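Local coordinates for protein Exo-poly-alpha-D-galacturonosidase (Thermotoga maritima, PDB 3JUR) that probably hydrolyses the alpha-galacturonosidic links of pectic polygalacturonate, as a heat-active exo-acting beta-helix enzyme of glycosyl hydrolase family 28, at residues F90-R104 against G183-R197. Residues are numbered along the deposited sequence; the frame is centred on the assembly and turned at random.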
loop_
_atom_site.group_PDB
_atom_site.type_symbol
_atom_site.label_atom_id
_atom_site.label_comp_id
_atom_site.label_asym_id
_atom_site.label_seq_id
_atom_site.Cartn_x
_atom_site.Cartn_y
_atom_site.Cartn_z
ATOM N N PHE D 90 -30.451 -20.969 -39.414
ATOM C CA PHE D 90 -30.073 -22.285 -39.903
ATOM C C PHE D 90 -30.981 -23.380 -39.381
ATOM O O PHE D 90 -31.286 -23.423 -38.192
ATOM C CB PHE D 90 -28.605 -22.568 -39.590
ATOM C CG PHE D 90 -27.668 -21.698 -40.362
ATOM C CD1 PHE D 90 -27.267 -20.463 -39.855
ATOM C CD2 PHE D 90 -27.218 -22.087 -41.618
ATOM C CE1 PHE D 90 -26.415 -19.644 -40.577
ATOM C CE2 PHE D 90 -26.365 -21.274 -42.347
ATOM C CZ PHE D 90 -25.964 -20.055 -41.829
ATOM N N ILE D 91 -31.429 -24.247 -40.287
ATOM C CA ILE D 91 -32.292 -25.371 -39.923
ATOM C C ILE D 91 -31.459 -26.458 -39.225
ATOM O O ILE D 91 -30.539 -27.019 -39.824
ATOM C CB ILE D 91 -33.072 -25.931 -41.141
ATOM C CG1 ILE D 91 -33.875 -24.810 -41.825
ATOM C CG2 ILE D 91 -34.006 -27.064 -40.705
ATOM C CD1 ILE D 91 -34.314 -25.116 -43.256
ATOM N N PRO D 92 -31.776 -26.742 -37.945
ATOM C CA PRO D 92 -30.969 -27.638 -37.121
ATOM C C PRO D 92 -31.284 -29.131 -37.334
ATOM O O PRO D 92 -31.534 -29.856 -36.365
ATOM C CB PRO D 92 -31.339 -27.203 -35.703
ATOM C CG PRO D 92 -32.783 -26.799 -35.823
ATOM C CD PRO D 92 -32.935 -26.209 -37.200
ATOM N N ASP D 93 -31.280 -29.574 -38.591
ATOM C CA ASP D 93 -31.372 -31.000 -38.925
ATOM C C ASP D 93 -30.022 -31.467 -39.469
ATOM O O ASP D 93 -29.629 -31.058 -40.566
ATOM C CB ASP D 93 -32.482 -31.249 -39.951
ATOM C CG ASP D 93 -32.754 -32.735 -40.189
ATOM O OD1 ASP D 93 -33.884 -33.063 -40.590
ATOM O OD2 ASP D 93 -31.856 -33.582 -39.982
ATOM N N PRO D 94 -29.307 -32.329 -38.708
ATOM C CA PRO D 94 -27.947 -32.752 -39.079
ATOM C C PRO D 94 -27.850 -33.300 -40.502
ATOM O O PRO D 94 -26.848 -33.075 -41.182
ATOM C CB PRO D 94 -27.632 -33.847 -38.055
ATOM C CG PRO D 94 -28.468 -33.497 -36.876
ATOM C CD PRO D 94 -29.751 -32.975 -37.459
ATOM N N GLU D 95 -28.896 -34.000 -40.937
ATOM C CA GLU D 95 -28.998 -34.539 -42.296
ATOM C C GLU D 95 -28.678 -33.481 -43.359
ATOM O O GLU D 95 -28.034 -33.778 -44.368
ATOM C CB GLU D 95 -30.398 -35.126 -42.521
ATOM C CG GLU D 95 -30.442 -36.321 -43.461
ATOM C CD GLU D 95 -30.188 -37.654 -42.758
ATOM O OE1 GLU D 95 -29.067 -37.871 -42.237
ATOM O OE2 GLU D 95 -31.115 -38.493 -42.739
ATOM N N ARG D 96 -29.108 -32.245 -43.107
ATOM C CA ARG D 96 -28.865 -31.113 -44.011
ATOM C C ARG D 96 -27.398 -30.720 -44.164
ATOM O O ARG D 96 -27.049 -29.985 -45.085
ATOM C CB ARG D 96 -29.695 -29.900 -43.584
ATOM C CG ARG D 96 -31.194 -30.092 -43.802
ATOM C CD ARG D 96 -31.967 -28.897 -43.294
ATOM N NE ARG D 96 -33.404 -29.072 -43.457
ATOM C CZ ARG D 96 -34.111 -28.627 -44.492
ATOM N NH1 ARG D 96 -33.526 -27.964 -45.484
ATOM N NH2 ARG D 96 -35.418 -28.842 -44.527
ATOM N N TYR D 97 -26.547 -31.228 -43.274
ATOM C CA TYR D 97 -25.138 -30.834 -43.205
ATOM C C TYR D 97 -24.224 -31.930 -43.752
ATOM O O TYR D 97 -23.024 -31.982 -43.464
ATOM C CB TYR D 97 -24.779 -30.415 -41.768
ATOM C CG TYR D 97 -25.621 -29.245 -41.311
ATOM C CD1 TYR D 97 -25.143 -27.940 -41.400
ATOM C CD2 TYR D 97 -26.921 -29.438 -40.832
ATOM C CE1 TYR D 97 -25.928 -26.861 -41.012
ATOM C CE2 TYR D 97 -27.713 -28.363 -40.439
ATOM C CZ TYR D 97 -27.207 -27.078 -40.531
ATOM O OH TYR D 97 -27.980 -26.007 -40.145
ATOM N N LEU D 98 -24.819 -32.799 -44.558
ATOM C CA LEU D 98 -24.103 -33.846 -45.271
ATOM C C LEU D 98 -24.220 -33.587 -46.781
ATOM O O LEU D 98 -25.152 -32.903 -47.210
ATOM C CB LEU D 98 -24.676 -35.220 -44.900
ATOM C CG LEU D 98 -24.561 -35.676 -43.441
ATOM C CD1 LEU D 98 -25.458 -36.884 -43.181
ATOM C CD2 LEU D 98 -23.116 -35.983 -43.062
ATOM N N PRO D 99 -23.292 -34.132 -47.595
ATOM C CA PRO D 99 -22.172 -35.014 -47.240
ATOM C C PRO D 99 -21.120 -34.361 -46.354
ATOM O O PRO D 99 -21.052 -33.125 -46.256
ATOM C CB PRO D 99 -21.563 -35.391 -48.602
ATOM C CG PRO D 99 -22.056 -34.360 -49.554
ATOM C CD PRO D 99 -23.411 -33.970 -49.057
ATOM N N VAL D 100 -20.310 -35.204 -45.718
ATOM C CA VAL D 100 -19.190 -34.761 -44.888
ATOM C C VAL D 100 -18.210 -33.893 -45.685
ATOM O O VAL D 100 -18.012 -34.108 -46.878
ATOM C CB VAL D 100 -18.442 -35.964 -44.236
ATOM C CG1 VAL D 100 -19.311 -36.628 -43.179
ATOM C CG2 VAL D 100 -18.013 -36.993 -45.292
ATOM N N VAL D 101 -17.630 -32.899 -45.020
ATOM C CA VAL D 101 -16.622 -32.029 -45.632
ATOM C C VAL D 101 -15.348 -32.027 -44.789
ATOM O O VAL D 101 -15.378 -32.422 -43.621
ATOM C CB VAL D 101 -17.133 -30.568 -45.806
ATOM C CG1 VAL D 101 -18.346 -30.521 -46.724
ATOM C CG2 VAL D 101 -17.437 -29.911 -44.447
ATOM N N LEU D 102 -14.236 -31.593 -45.382
ATOM C CA LEU D 102 -12.990 -31.409 -44.646
ATOM C C LEU D 102 -13.194 -30.342 -43.587
ATOM O O LEU D 102 -13.568 -29.211 -43.897
ATOM C CB LEU D 102 -11.844 -31.005 -45.580
ATOM C CG LEU D 102 -10.487 -30.658 -44.951
ATOM C CD1 LEU D 102 -9.824 -31.871 -44.290
ATOM C CD2 LEU D 102 -9.568 -30.065 -46.006
ATOM N N THR D 103 -12.952 -30.718 -42.335
ATOM C CA THR D 103 -13.165 -29.820 -41.207
ATOM C C THR D 103 -12.266 -30.225 -40.029
ATOM O O THR D 103 -11.282 -30.959 -40.206
ATOM C CB THR D 103 -14.690 -29.713 -40.825
ATOM O OG1 THR D 103 -14.898 -28.630 -39.904
ATOM C CG2 THR D 103 -15.234 -31.016 -40.230
ATOM N N ARG D 104 -12.593 -29.747 -38.839
ATOM C CA ARG D 104 -11.750 -29.987 -37.683
ATOM C C ARG D 104 -12.614 -30.074 -36.431
ATOM O O ARG D 104 -13.602 -29.352 -36.308
ATOM C CB ARG D 104 -10.717 -28.858 -37.569
ATOM C CG ARG D 104 -9.339 -29.332 -37.143
ATOM C CD ARG D 104 -8.336 -28.201 -37.033
ATOM N NE ARG D 104 -7.404 -28.201 -38.154
ATOM C CZ ARG D 104 -6.135 -27.815 -38.080
ATOM N NH1 ARG D 104 -5.618 -27.402 -36.923
ATOM N NH2 ARG D 104 -5.375 -27.850 -39.164
ATOM N N GLY D 183 -19.806 -37.758 -39.236
ATOM C CA GLY D 183 -21.124 -37.338 -39.707
ATOM C C GLY D 183 -22.233 -38.239 -39.202
ATOM O O GLY D 183 -22.371 -38.435 -37.992
ATOM N N LYS D 184 -23.008 -38.789 -40.141
ATOM C CA LYS D 184 -24.184 -39.625 -39.857
ATOM C C LYS D 184 -23.840 -40.808 -38.951
ATOM O O LYS D 184 -22.923 -41.585 -39.243
ATOM C CB LYS D 184 -24.810 -40.122 -41.172
ATOM C CG LYS D 184 -26.249 -40.618 -41.072
ATOM C CD LYS D 184 -26.671 -41.307 -42.373
ATOM C CE LYS D 184 -28.185 -41.338 -42.554
ATOM N NZ LYS D 184 -28.884 -42.338 -41.701
ATOM N N GLY D 185 -24.585 -40.934 -37.855
ATOM C CA GLY D 185 -24.356 -41.995 -36.870
ATOM C C GLY D 185 -23.299 -41.633 -35.834
ATOM O O GLY D 185 -22.972 -42.438 -34.964
ATOM N N HIS D 186 -22.762 -40.423 -35.940
ATOM C CA HIS D 186 -21.754 -39.925 -35.002
ATOM C C HIS D 186 -22.164 -38.570 -34.450
ATOM O O HIS D 186 -23.023 -37.894 -35.023
ATOM C CB HIS D 186 -20.374 -39.883 -35.663
ATOM C CG HIS D 186 -19.929 -41.217 -36.166
ATOM N ND1 HIS D 186 -19.193 -42.095 -35.398
ATOM C CD2 HIS D 186 -20.163 -41.850 -37.340
ATOM C CE1 HIS D 186 -18.974 -43.203 -36.086
ATOM N NE2 HIS D 186 -19.550 -43.078 -37.268
ATOM N N TYR D 187 -21.555 -38.177 -33.333
ATOM C CA TYR D 187 -22.088 -37.073 -32.535
ATOM C C TYR D 187 -21.091 -35.946 -32.273
ATOM O O TYR D 187 -20.975 -35.439 -31.150
ATOM C CB TYR D 187 -22.726 -37.624 -31.250
ATOM C CG TYR D 187 -23.840 -38.609 -31.547
ATOM C CD1 TYR D 187 -25.160 -38.180 -31.672
ATOM C CD2 TYR D 187 -23.568 -39.970 -31.738
ATOM C CE1 TYR D 187 -26.185 -39.083 -31.967
ATOM C CE2 TYR D 187 -24.579 -40.872 -32.035
ATOM C CZ TYR D 187 -25.884 -40.422 -32.146
ATOM O OH TYR D 187 -26.886 -41.310 -32.430
ATOM N N LEU D 188 -20.386 -35.553 -33.332
ATOM C CA LEU D 188 -19.458 -34.429 -33.288
ATOM C C LEU D 188 -20.077 -33.210 -33.978
ATOM O O LEU D 188 -20.244 -33.200 -35.207
ATOM C CB LEU D 188 -18.127 -34.808 -33.947
ATOM C CG LEU D 188 -17.416 -36.075 -33.441
ATOM C CD1 LEU D 188 -16.236 -36.421 -34.339
ATOM C CD2 LEU D 188 -16.965 -35.920 -31.985
ATOM N N ARG D 189 -20.430 -32.203 -33.177
ATOM C CA ARG D 189 -20.998 -30.941 -33.678
ATOM C C ARG D 189 -20.050 -30.210 -34.631
ATOM O O ARG D 189 -18.833 -30.324 -34.504
ATOM C CB ARG D 189 -21.331 -30.002 -32.520
ATOM C CG ARG D 189 -22.499 -30.432 -31.648
ATOM C CD ARG D 189 -22.442 -29.661 -30.337
ATOM N NE ARG D 189 -21.315 -30.083 -29.504
ATOM C CZ ARG D 189 -20.717 -29.316 -28.592
ATOM N NH1 ARG D 189 -21.114 -28.063 -28.383
ATOM N NH2 ARG D 189 -19.707 -29.805 -27.889
ATOM N N PRO D 190 -20.609 -29.462 -35.599
ATOM C CA PRO D 190 -19.787 -28.656 -36.497
ATOM C C PRO D 190 -19.549 -27.247 -35.935
ATOM O O PRO D 190 -20.302 -26.802 -35.064
ATOM C CB PRO D 190 -20.644 -28.583 -37.756
ATOM C CG PRO D 190 -22.048 -28.610 -37.245
ATOM C CD PRO D 190 -22.030 -29.473 -36.014
ATOM N N SER D 191 -18.508 -26.568 -36.420
ATOM C CA SER D 191 -18.309 -25.140 -36.147
ATOM C C SER D 191 -19.440 -24.333 -36.801
ATOM O O SER D 191 -20.133 -24.839 -37.692
ATOM C CB SER D 191 -16.956 -24.668 -36.685
ATOM O OG SER D 191 -15.868 -25.220 -35.957
ATOM N N PHE D 192 -19.640 -23.096 -36.353
ATOM C CA PHE D 192 -20.636 -22.223 -36.967
ATOM C C PHE D 192 -20.085 -21.658 -38.289
ATOM O O PHE D 192 -20.447 -22.128 -39.362
ATOM C CB PHE D 192 -21.055 -21.103 -36.005
ATOM C CG PHE D 192 -22.356 -20.420 -36.364
ATOM C CD1 PHE D 192 -23.252 -20.061 -35.359
ATOM C CD2 PHE D 192 -22.685 -20.121 -37.688
ATOM C CE1 PHE D 192 -24.453 -19.422 -35.666
ATOM C CE2 PHE D 192 -23.879 -19.475 -38.005
ATOM C CZ PHE D 192 -24.769 -19.129 -36.990
ATOM N N VAL D 193 -19.206 -20.661 -38.198
ATOM C CA VAL D 193 -18.577 -20.073 -39.379
ATOM C C VAL D 193 -17.140 -20.592 -39.483
ATOM O O VAL D 193 -16.340 -20.406 -38.566
ATOM C CB VAL D 193 -18.592 -18.510 -39.322
ATOM C CG1 VAL D 193 -17.938 -17.905 -40.566
ATOM C CG2 VAL D 193 -20.012 -17.972 -39.146
ATOM N N GLN D 194 -16.819 -21.253 -40.593
ATOM C CA GLN D 194 -15.486 -21.821 -40.773
ATOM C C GLN D 194 -14.904 -21.483 -42.135
ATOM O O GLN D 194 -15.519 -21.733 -43.169
ATOM C CB GLN D 194 -15.485 -23.341 -40.537
ATOM C CG GLN D 194 -14.082 -23.969 -40.440
ATOM C CD GLN D 194 -14.112 -25.452 -40.080
ATOM O OE1 GLN D 194 -14.398 -26.309 -40.919
ATOM N NE2 GLN D 194 -13.807 -25.757 -38.824
ATOM N N PHE D 195 -13.723 -20.872 -42.107
ATOM C CA PHE D 195 -12.907 -20.651 -43.292
ATOM C C PHE D 195 -11.737 -21.614 -43.191
ATOM O O PHE D 195 -10.944 -21.540 -42.246
ATOM C CB PHE D 195 -12.392 -19.205 -43.333
ATOM C CG PHE D 195 -13.484 -18.170 -43.317
ATOM C CD1 PHE D 195 -14.090 -17.762 -44.504
ATOM C CD2 PHE D 195 -13.911 -17.602 -42.112
ATOM C CE1 PHE D 195 -15.113 -16.812 -44.500
ATOM C CE2 PHE D 195 -14.931 -16.648 -42.098
ATOM C CZ PHE D 195 -15.537 -16.258 -43.299
ATOM N N TYR D 196 -11.639 -22.527 -44.149
ATOM C CA TYR D 196 -10.597 -23.555 -44.132
ATOM C C TYR D 196 -9.586 -23.329 -45.255
ATOM O O TYR D 196 -9.936 -23.382 -46.441
ATOM C CB TYR D 196 -11.217 -24.952 -44.233
ATOM C CG TYR D 196 -10.495 -25.981 -43.402
ATOM C CD1 TYR D 196 -10.975 -26.350 -42.141
ATOM C CD2 TYR D 196 -9.319 -26.571 -43.861
ATOM C CE1 TYR D 196 -10.304 -27.293 -41.363
ATOM C CE2 TYR D 196 -8.642 -27.515 -43.097
ATOM C CZ TYR D 196 -9.137 -27.874 -41.852
ATOM O OH TYR D 196 -8.454 -28.798 -41.099
ATOM N N ARG D 197 -8.338 -23.069 -44.861
ATOM C CA ARG D 197 -7.233 -22.774 -45.783
ATOM C C ARG D 197 -7.572 -21.622 -46.741
ATOM O O ARG D 197 -7.443 -21.748 -47.965
ATOM C CB ARG D 197 -6.798 -24.028 -46.558
ATOM C CG ARG D 197 -6.396 -25.226 -45.699
ATOM C CD ARG D 197 -5.694 -26.293 -46.544
ATOM N NE ARG D 197 -6.559 -26.842 -47.589
ATOM C CZ ARG D 197 -6.845 -28.135 -47.745
ATOM N NH1 ARG D 197 -6.329 -29.045 -46.930
ATOM N NH2 ARG D 197 -7.640 -28.523 -48.735
#
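On the flank of the right-handed parallel beta-helix typical of family 28, Leu-102, Thr-103 and Arg-104 of an excursion between coils meet Gln-194 and Tyr-196 of strand 193-196 of the beta-helix. The hydroxyl OG1 of Thr-103 donates to OE1 of Gln-194 at 2.6 Å, reaching a lone pair in the plane of the amide. Gln-194 gets there with its chain extended as far as the amide, CG anti to the backbone N (chi1 -169°). Next along, NE of Arg-104 gives a nearly straight bond (169°) to OH of Tyr-196, 3.2 Å away and close to the guanidinium plane; the phenol oxygen is also hydrogen-bonded to the carboxylate of Glu-109, so two partners fix it. Leu-102 covers one face of the Tyr-196 ring with CG, offset toward the rim, while its CD2 lies over the guanidinium of Arg-197, 3.5 Å from NH1. That arginine is salt-bridged to Asp-121. Farther out, Leu-98 CD2 and Val-100 CG1 close on CA of Gly-183, the latter at 4.0 Å. Deeper, beside strands 68-75 and 117-120, Phe-90 CE1 touches Phe-192 CE2 at 3.6 Å, their ring planes perpendicular. Strand 117-120 pairs parallel with 193-196, Tyr-118 and Leu-120 packing against Gln-194 and Leu-102, while 103-105 pairs antiparallel with 108-112.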